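Local coordinates for large adhesion protein (Lap) involved in biofilm formation (Marinobacter hydrocarbonoclasticus, PDB 6XI3) that probably serves as the calcium-dependent extending region of a bacterial RTX adhesin, a string of tandem beta-sandwich domains that holds the adhesive end away from the cell, at residues A[137-142]-A[215-220]; A[224-229]-A[275-280]. All blocks are in the same frame, centred on the assembly; numbering follows the deposited sequence.

Contact 1. Residues A[137-142]-A[215-220]; sequences TAQTVN and GTFDAT. With CA (calcium ion), chain D.
Apolar contact between Gln139 and the pair Phe217 and Ala219 joins the two segments. Ala219 aims its methyl at residues 137-142, and the glutamine lies across it: CG of Gln139 is 3.7 Å from CB of Ala219, and CD of Gln139 follows at 3.8 Å. Phe217, at the end of strand 208-217, meets Gln139 at the rim of its ring, where CB of Gln139 sits near the ring plane, 4.1 Å from CZ of Phe217. The two side chains run at about a right angle, with amide and ring planes 64° apart. With CG of Gln139 opposite the carbonyl carbon (chi1 -52°) and the chain extended beyond it, the amide is carried past the phenyl rim and over the alanine methyl. One face of the ring has the backbone N of Ala219 above it, offset toward the rim.

In the fold, Gln139 belongs to the turn between strands 126-135 and 140-148, where Gln139 and Thr140 both face Asp135 in a G1 beta bulge; its positive phi of 61° fits that first position. Residues 215-220 are the end of strand 208-217, the last of this Ig-like domain, and the start of the linker to the next. The turn of one sheet thus rests on the exit of the other.

Polar contact is indirect. One water lies 2.9 Å from OG1 of Thr220 and receives a weak, long bond from NE2 of Gln139.

Metal coordination involves the residues on both sides of Ala219. Calcium is bound by OD1 of Asp218 at 2.4 Å and by the carbonyl O of Thr220 at 2.2 Å, plus a water. Asp192 of the same domain, with Asp246 and Asn302 of the next, completes the interdomain site, and Ala219 N is hydrogen-bonded to Asp192 OD1.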
ATOM      1  N   THR A 137       7.297  -7.466 -12.852  1.00 30.99           N
ATOM      2  CA  THR A 137       7.133  -7.056 -14.278  1.00 31.62           C
ATOM      3  C   THR A 137       5.941  -7.758 -14.940  1.00 32.66           C
ATOM      4  O   THR A 137       5.184  -7.061 -15.605  1.00 32.12           O
ATOM      5  CB  THR A 137       8.402  -7.304 -15.096  1.00 35.89           C
ATOM      6  OG1 THR A 137       9.496  -6.789 -14.339  1.00 36.54           O
ATOM      7  CG2 THR A 137       8.344  -6.648 -16.456  1.00 36.89           C
ATOM      8  N   ALA A 138       5.765  -9.070 -14.785  1.00 30.25           N
ATOM      9  CA  ALA A 138       4.632  -9.806 -15.401  1.00 33.50           C
ATOM     10  C   ALA A 138       3.400  -9.842 -14.473  1.00 32.31           C
ATOM     11  O   ALA A 138       2.326 -10.203 -14.960  1.00 34.03           O
ATOM     12  CB  ALA A 138       5.071 -11.209 -15.777  1.00 33.91           C
ATOM     13  N   GLN A 139       3.542  -9.487 -13.187  1.00 30.09           N
ATOM     14  CA  GLN A 139       2.468  -9.572 -12.146  1.00 28.14           C
ATOM     15  C   GLN A 139       2.048 -11.037 -12.027  1.00 25.42           C
ATOM     16  O   GLN A 139       0.860 -11.356 -12.207  1.00 26.00           O
ATOM     17  CB  GLN A 139       1.300  -8.631 -12.470  1.00 29.56           C
ATOM     18  CG  GLN A 139       1.774  -7.204 -12.725  1.00 30.15           C
ATOM     19  CD  GLN A 139       0.708  -6.127 -12.695  1.00 29.26           C
ATOM     20  OE1 GLN A 139      -0.259  -6.174 -11.952  1.00 35.56           O
ATOM     21  NE2 GLN A 139       0.965  -5.070 -13.427  1.00 30.54           N
ATOM     22  N   THR A 140       3.026 -11.899 -11.803  1.00 25.31           N
ATOM     23  CA  THR A 140       2.807 -13.358 -11.629  1.00 25.77           C
ATOM     24  C   THR A 140       3.608 -13.861 -10.437  1.00 24.38           C
ATOM     25  O   THR A 140       4.510 -13.164  -9.971  1.00 25.00           O
ATOM     26  CB  THR A 140       3.182 -14.151 -12.884  1.00 27.27           C
ATOM     27  OG1 THR A 140       4.580 -13.968 -13.112  1.00 28.45           O
ATOM     28  CG2 THR A 140       2.410 -13.740 -14.119  1.00 27.85           C
ATOM     29  N   VAL A 141       3.233 -15.025  -9.923  1.00 23.99           N
ATOM     30  CA  VAL A 141       3.969 -15.662  -8.814  1.00 27.58           C
ATOM     31  C   VAL A 141       4.197 -17.127  -9.194  1.00 27.26           C
ATOM     32  O   VAL A 141       3.287 -17.740  -9.816  1.00 28.48           O
ATOM     33  CB  VAL A 141       3.235 -15.482  -7.476  1.00 30.75           C
ATOM     34  CG1 VAL A 141       1.808 -15.974  -7.542  1.00 36.42           C
ATOM     35  CG2 VAL A 141       3.977 -16.187  -6.355  1.00 32.36           C
ATOM     36  N   ASN A 142       5.415 -17.600  -8.943  1.00 25.79           N
ATOM     37  CA  ASN A 142       5.775 -19.041  -8.950  1.00 28.06           C
ATOM     38  C   ASN A 142       5.800 -19.516  -7.499  1.00 27.80           C
ATOM     39  O   ASN A 142       6.458 -18.839  -6.662  1.00 25.58           O
ATOM     40  CB  ASN A 142       7.121 -19.280  -9.644  1.00 27.33           C
ATOM     41  CG  ASN A 142       7.130 -18.842 -11.092  1.00 29.82           C
ATOM     42  OD1 ASN A 142       6.080 -18.526 -11.669  1.00 26.46           O
ATOM     43  ND2 ASN A 142       8.311 -18.817 -11.694  1.00 29.17           N
ATOM     44  N   GLY A 215       5.646 -12.254   0.887  1.00 26.81           N
ATOM     45  CA  GLY A 215       6.628 -11.557   0.053  1.00 27.62           C
ATOM     46  C   GLY A 215       6.099 -10.201  -0.310  1.00 28.04           C
ATOM     47  O   GLY A 215       4.898  -9.941  -0.089  1.00 27.57           O
ATOM     48  N   THR A 216       6.922  -9.420  -0.973  1.00 26.52           N
ATOM     49  CA  THR A 216       6.550  -8.053  -1.380  1.00 25.46           C
ATOM     50  C   THR A 216       6.156  -8.033  -2.853  1.00 23.63           C
ATOM     51  O   THR A 216       6.898  -8.552  -3.697  1.00 24.45           O
ATOM     52  CB  THR A 216       7.711  -7.089  -1.173  1.00 27.86           C
ATOM     53  OG1 THR A 216       8.104  -7.338   0.176  1.00 26.11           O
ATOM     54  CG2 THR A 216       7.324  -5.645  -1.423  1.00 28.40           C
ATOM     55  N   PHE A 217       5.079  -7.319  -3.135  1.00 22.99           N
ATOM     56  CA  PHE A 217       4.578  -7.045  -4.497  1.00 21.79           C
ATOM     57  C   PHE A 217       4.768  -5.549  -4.736  1.00 22.93           C
ATOM     58  O   PHE A 217       4.310  -4.706  -3.923  1.00 24.46           O
ATOM     59  CB  PHE A 217       3.133  -7.514  -4.589  1.00 22.75           C
ATOM     60  CG  PHE A 217       2.545  -7.563  -5.974  1.00 24.69           C
ATOM     61  CD1 PHE A 217       3.311  -7.945  -7.064  1.00 24.67           C
ATOM     62  CD2 PHE A 217       1.217  -7.212  -6.179  1.00 25.72           C
ATOM     63  CE1 PHE A 217       2.749  -7.974  -8.331  1.00 26.54           C
ATOM     64  CE2 PHE A 217       0.649  -7.273  -7.447  1.00 26.85           C
ATOM     65  CZ  PHE A 217       1.422  -7.663  -8.521  1.00 25.84           C
ATOM     66  N   ASP A 218       5.457  -5.227  -5.816  1.00 25.66           N
ATOM     67  CA  ASP A 218       5.716  -3.833  -6.222  1.00 26.01           C
ATOM     68  C   ASP A 218       5.667  -3.815  -7.739  1.00 24.54           C
ATOM     69  O   ASP A 218       6.728  -3.645  -8.357  1.00 25.68           O
ATOM     70  CB  ASP A 218       7.019  -3.298  -5.630  1.00 28.45           C
ATOM     71  CG  ASP A 218       7.161  -1.783  -5.833  1.00 29.49           C
ATOM     72  OD1 ASP A 218       6.286  -1.184  -6.493  1.00 22.73           O
ATOM     73  OD2 ASP A 218       8.144  -1.221  -5.343  1.00 33.56           O
ATOM     74  N   ALA A 219       4.470  -3.954  -8.304  1.00 26.59           N
ATOM     75  CA  ALA A 219       4.223  -3.932  -9.767  1.00 24.54           C
ATOM     76  C   ALA A 219       3.896  -2.504 -10.253  1.00 27.33           C
ATOM     77  O   ALA A 219       4.057  -2.225 -11.467  1.00 27.48           O
ATOM     78  CB  ALA A 219       3.147  -4.917 -10.111  1.00 25.50           C
ATOM     79  N   THR A 220       3.464  -1.612  -9.364  1.00 27.51           N
ATOM     80  CA  THR A 220       2.992  -0.247  -9.746  1.00 28.29           C
ATOM     81  C   THR A 220       3.897   0.783  -9.063  1.00 23.92           C
ATOM     82  O   THR A 220       4.092   0.720  -7.824  1.00 25.82           O
ATOM     83  CB  THR A 220       1.490  -0.084  -9.472  1.00 29.43           C
ATOM     84  OG1 THR A 220       0.791  -1.216 -10.004  1.00 28.72           O
ATOM     85  CG2 THR A 220       0.890   1.164 -10.091  1.00 29.71           C
TER
HETATM   86 CA    CA D 503       4.347   0.022  -5.766  1.00 24.99          CA
HETATM   87  O   HOH W   1       0.408  -1.792 -12.863  1.00 56.75           O
HETATM   88  O   HOH W   2       5.686   1.940  -5.393  1.00 25.67           O

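Contact 2. Residues A[224-229]-A[275-280]; sequences LTVSVD and GSYSLT. With EDT ({[-(bis-carboxymethyl-amino)-ethyl]-carboxymethyl-amino}-acetic acid), chain I.
Within the three-stranded sheet of an Ig-like beta-sandwich domain, the two outer strands, 223-232 and 277-283, reach each other past the middle strand through one tyrosine. The strand axes approach to 9.1 Å and their directions differ by 27°, as expected for next-but-one neighbours in an antiparallel sheet. Tyr277 spans the gap. Its CG occupies the position between backbone N and carbonyl carbon, from which the ring extends to the far strand, and OH of Tyr277 donates a hydrogen bond to the carbonyl O of Thr225 at 2.8 Å. The hydroxyl approaches at a bent C=O...O angle of 124°, tilted 27° from the carbonyl plane.

Aliphatic groups close in on the same phenol. CB of Val226 packs tightly at 3.2 Å from OH of Tyr277, and Val226 CG2 lies at the ring edge, near its plane. Leu224, whose side chain crosses the tyrosine at about a right angle, brings CD2 to 3.7 Å from OH of Tyr277 and CD1 to 4.2 Å from CE2 of Tyr277. Thr225 turns elsewhere: its methyl CG2 is 3.6 Å from O19 of the bound EDTA, while its OG1 is hydrogen-bonded to Thr243.

Strand 237-245 runs between the two, pairing through its backbone with Thr225 and Ser227 on one side and with Tyr277 and Leu279 on the other. From the opposing sheet, Ala296 of strand 290-299 touches Leu224, Val226 and Tyr277, while strand 305-314 adds Val306 and Asp308 against Leu224.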
ATOM      1  N   LEU A 224       2.156  10.939  -7.402  1.00 24.70           N
ATOM      2  CA  LEU A 224       1.173  11.913  -6.898  1.00 26.74           C
ATOM      3  C   LEU A 224       1.299  13.155  -7.784  1.00 27.08           C
ATOM      4  O   LEU A 224       2.427  13.531  -8.118  1.00 27.77           O
ATOM      5  CB  LEU A 224       1.419  12.212  -5.409  1.00 23.89           C
ATOM      6  CG  LEU A 224       0.443  13.225  -4.788  1.00 23.08           C
ATOM      7  CD1 LEU A 224       0.152  12.937  -3.326  1.00 23.46           C
ATOM      8  CD2 LEU A 224       0.964  14.644  -4.919  1.00 25.21           C
ATOM      9  N   THR A 225       0.162  13.699  -8.210  1.00 25.81           N
ATOM     10  CA  THR A 225       0.097  15.042  -8.825  1.00 25.45           C
ATOM     11  C   THR A 225      -0.732  15.959  -7.925  1.00 25.72           C
ATOM     12  O   THR A 225      -1.605  15.454  -7.229  1.00 25.50           O
ATOM     13  CB  THR A 225      -0.456  14.978 -10.248  1.00 26.52           C
ATOM     14  OG1 THR A 225      -1.850  14.690 -10.150  1.00 30.67           O
ATOM     15  CG2 THR A 225       0.268  13.976 -11.134  1.00 28.54           C
ATOM     16  N   VAL A 226      -0.452  17.264  -7.968  1.00 23.60           N
ATOM     17  CA  VAL A 226      -1.276  18.280  -7.270  1.00 23.41           C
ATOM     18  C   VAL A 226      -1.564  19.392  -8.270  1.00 26.95           C
ATOM     19  O   VAL A 226      -0.739  19.637  -9.145  1.00 23.36           O
ATOM     20  CB  VAL A 226      -0.634  18.788  -5.968  1.00 23.19           C
ATOM     21  CG1 VAL A 226       0.657  19.567  -6.194  1.00 23.71           C
ATOM     22  CG2 VAL A 226      -1.628  19.630  -5.171  1.00 24.84           C
ATOM     23  N   SER A 227      -2.728  20.016  -8.158  1.00 26.15           N
ATOM     24  CA  SER A 227      -3.038  21.179  -9.008  1.00 32.03           C
ATOM     25  C   SER A 227      -3.787  22.213  -8.174  1.00 27.90           C
ATOM     26  O   SER A 227      -4.503  21.841  -7.199  1.00 25.40           O
ATOM     27  CB  SER A 227      -3.729  20.757 -10.288  1.00 36.26           C
ATOM     28  OG  SER A 227      -5.118  20.721 -10.140  1.00 40.16           O
ATOM     29  N   VAL A 228      -3.530  23.473  -8.488  1.00 25.07           N
ATOM     30  CA  VAL A 228      -4.242  24.614  -7.882  1.00 28.71           C
ATOM     31  C   VAL A 228      -5.408  24.868  -8.814  1.00 27.80           C
ATOM     32  O   VAL A 228      -5.150  25.366  -9.884  1.00 29.38           O
ATOM     33  CB  VAL A 228      -3.293  25.814  -7.726  1.00 29.70           C
ATOM     34  CG1 VAL A 228      -3.955  26.954  -6.988  1.00 32.32           C
ATOM     35  CG2 VAL A 228      -2.033  25.364  -7.021  1.00 28.75           C
ATOM     36  N   ASP A 229      -6.600  24.408  -8.447  1.00 23.72           N
ATOM     37  CA  ASP A 229      -7.835  24.642  -9.231  1.00 26.80           C
ATOM     38  C   ASP A 229      -8.175  26.139  -9.234  1.00 27.96           C
ATOM     39  O   ASP A 229      -8.459  26.659 -10.304  1.00 26.92           O
ATOM     40  CB  ASP A 229      -8.984  23.789  -8.712  1.00 27.78           C
ATOM     41  CG  ASP A 229      -8.616  22.305  -8.824  1.00 30.70           C
ATOM     42  OD1 ASP A 229      -7.822  21.969  -9.714  1.00 34.94           O
ATOM     43  OD2 ASP A 229      -9.087  21.523  -8.020  1.00 32.06           O
ATOM     44  N   GLY A 275      -8.116   7.093  -6.604  1.00 27.93           N
ATOM     45  CA  GLY A 275      -6.803   7.714  -6.326  1.00 27.89           C
ATOM     46  C   GLY A 275      -6.829   9.240  -6.299  1.00 26.78           C
ATOM     47  O   GLY A 275      -5.778   9.863  -6.006  1.00 24.71           O
ATOM     48  N   SER A 276      -7.979   9.845  -6.571  1.00 26.64           N
ATOM     49  CA  SER A 276      -8.129  11.324  -6.611  1.00 26.68           C
ATOM     50  C   SER A 276      -8.246  11.848  -5.189  1.00 24.41           C
ATOM     51  O   SER A 276      -8.640  11.084  -4.281  1.00 22.07           O
ATOM     52  CB  SER A 276      -9.301  11.770  -7.468  1.00 27.17           C
ATOM     53  OG  SER A 276     -10.538  11.381  -6.888  1.00 29.13           O
ATOM     54  N   TYR A 277      -7.894  13.117  -5.013  1.00 23.81           N
ATOM     55  CA  TYR A 277      -8.128  13.882  -3.772  1.00 22.94           C
ATOM     56  C   TYR A 277      -8.478  15.327  -4.161  1.00 25.28           C
ATOM     57  O   TYR A 277      -8.125  15.801  -5.247  1.00 25.88           O
ATOM     58  CB  TYR A 277      -6.939  13.717  -2.813  1.00 25.24           C
ATOM     59  CG  TYR A 277      -5.672  14.393  -3.276  1.00 22.96           C
ATOM     60  CD1 TYR A 277      -5.468  15.728  -3.012  1.00 22.36           C
ATOM     61  CD2 TYR A 277      -4.745  13.730  -4.060  1.00 23.81           C
ATOM     62  CE1 TYR A 277      -4.359  16.393  -3.497  1.00 22.99           C
ATOM     63  CE2 TYR A 277      -3.604  14.362  -4.521  1.00 23.89           C
ATOM     64  CZ  TYR A 277      -3.411  15.703  -4.222  1.00 22.50           C
ATOM     65  OH  TYR A 277      -2.324  16.376  -4.673  1.00 21.61           O
ATOM     66  N   SER A 278      -9.194  16.002  -3.264  1.00 24.95           N
ATOM     67  CA  SER A 278      -9.756  17.359  -3.460  1.00 29.30           C
ATOM     68  C   SER A 278      -9.854  18.041  -2.100  1.00 27.22           C
ATOM     69  O   SER A 278     -10.328  17.397  -1.136  1.00 23.36           O
ATOM     70  CB  SER A 278     -11.139  17.277  -4.084  1.00 28.21           C
ATOM     71  OG  SER A 278     -11.591  18.580  -4.383  1.00 40.67           O
ATOM     72  N   LEU A 279      -9.505  19.315  -2.022  1.00 25.51           N
ATOM     73  CA  LEU A 279      -9.837  20.112  -0.822  1.00 26.14           C
ATOM     74  C   LEU A 279     -10.251  21.507  -1.281  1.00 28.37           C
ATOM     75  O   LEU A 279      -9.441  22.144  -1.992  1.00 26.74           O
ATOM     76  CB  LEU A 279      -8.615  20.117   0.101  1.00 29.48           C
ATOM     77  CG  LEU A 279      -8.822  20.745   1.477  1.00 34.95           C
ATOM     78  CD1 LEU A 279     -10.006  20.131   2.245  1.00 36.54           C
ATOM     79  CD2 LEU A 279      -7.533  20.664   2.283  1.00 32.50           C
ATOM     80  N   THR A 280     -11.475  21.943  -0.957  1.00 24.96           N
ATOM     81  CA  THR A 280     -11.996  23.280  -1.366  1.00 28.72           C
ATOM     82  C   THR A 280     -12.052  24.174  -0.123  1.00 25.87           C
ATOM     83  O   THR A 280     -12.361  23.665   0.943  1.00 25.00           O
ATOM     84  CB  THR A 280     -13.333  23.125  -2.104  1.00 29.10           C
ATOM     85  OG1 THR A 280     -14.251  22.609  -1.154  1.00 33.30           O
ATOM     86  CG2 THR A 280     -13.228  22.184  -3.278  1.00 30.90           C
TER
HETATM   87  O20 EDT I 508       4.111  15.191 -11.334  1.00 45.46           O
HETATM   88  C5  EDT I 508       4.363  13.967 -11.337  1.00 53.16           C
HETATM   89  O19 EDT I 508       3.675  13.140 -12.056  1.00 45.00           O
HETATM   90  C4  EDT I 508       5.582  13.511 -10.535  1.00 56.04           C
HETATM   91  N3  EDT I 508       6.624  14.558 -10.279  1.00 64.43           N
HETATM   92  C2  EDT I 508       7.060  15.333 -11.487  1.00 58.07           C
HETATM   93  C1  EDT I 508       7.489  14.483 -12.675  1.00 70.71           C
HETATM   94  O18 EDT I 508       6.921  14.660 -13.803  1.00 70.39           O
HETATM   95  O17 EDT I 508       8.424  13.663 -12.520  1.00 83.50           O
HETATM   96  C6  EDT I 508       7.839  13.954  -9.702  1.00 61.20           C
HETATM   97  C7  EDT I 508       7.618  13.763  -8.246  1.00 58.03           C
HETATM   98  N8  EDT I 508       8.896  13.916  -7.537  1.00 62.24           N
HETATM   99  C9  EDT I 508       8.711  14.742  -6.327  1.00 68.84           C
HETATM  100  C10 EDT I 508       9.997  15.218  -5.689  1.00 73.53           C
HETATM  101  O16 EDT I 508      10.006  16.373  -5.218  1.00 66.04           O
HETATM  102  O15 EDT I 508      10.986  14.450  -5.608  1.00 82.23           O
HETATM  103  C11 EDT I 508       9.457  12.590  -7.198  1.00 61.90           C
HETATM  104  C12 EDT I 508       8.917  12.003  -5.901  1.00 59.46           C
HETATM  105  O13 EDT I 508       7.687  11.990  -5.698  1.00 53.62           O
HETATM  106  O14 EDT I 508       9.701  11.509  -5.054  1.00 61.59           O

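Overall arrangement
Contacts 1 and 2 lie in successive domains of the tandem array, their centres about 29 Å apart, and they come in series along the chain. Contact 1 is at the end of one domain, where strand 208-217 runs out; a short linker follows, and strand 223-232 then opens the next domain and supplies the first half of contact 2. The two do not touch otherwise. The calcium site begins in contact 1, through Asp218 and Thr220, and takes further ligands from the next domain. Contact 1 thus ties the linker to the domain it leaves, and contact 2 belongs to the interior of the domain it enters, consistent with calcium rigidifying the junctions of an extended adhesin.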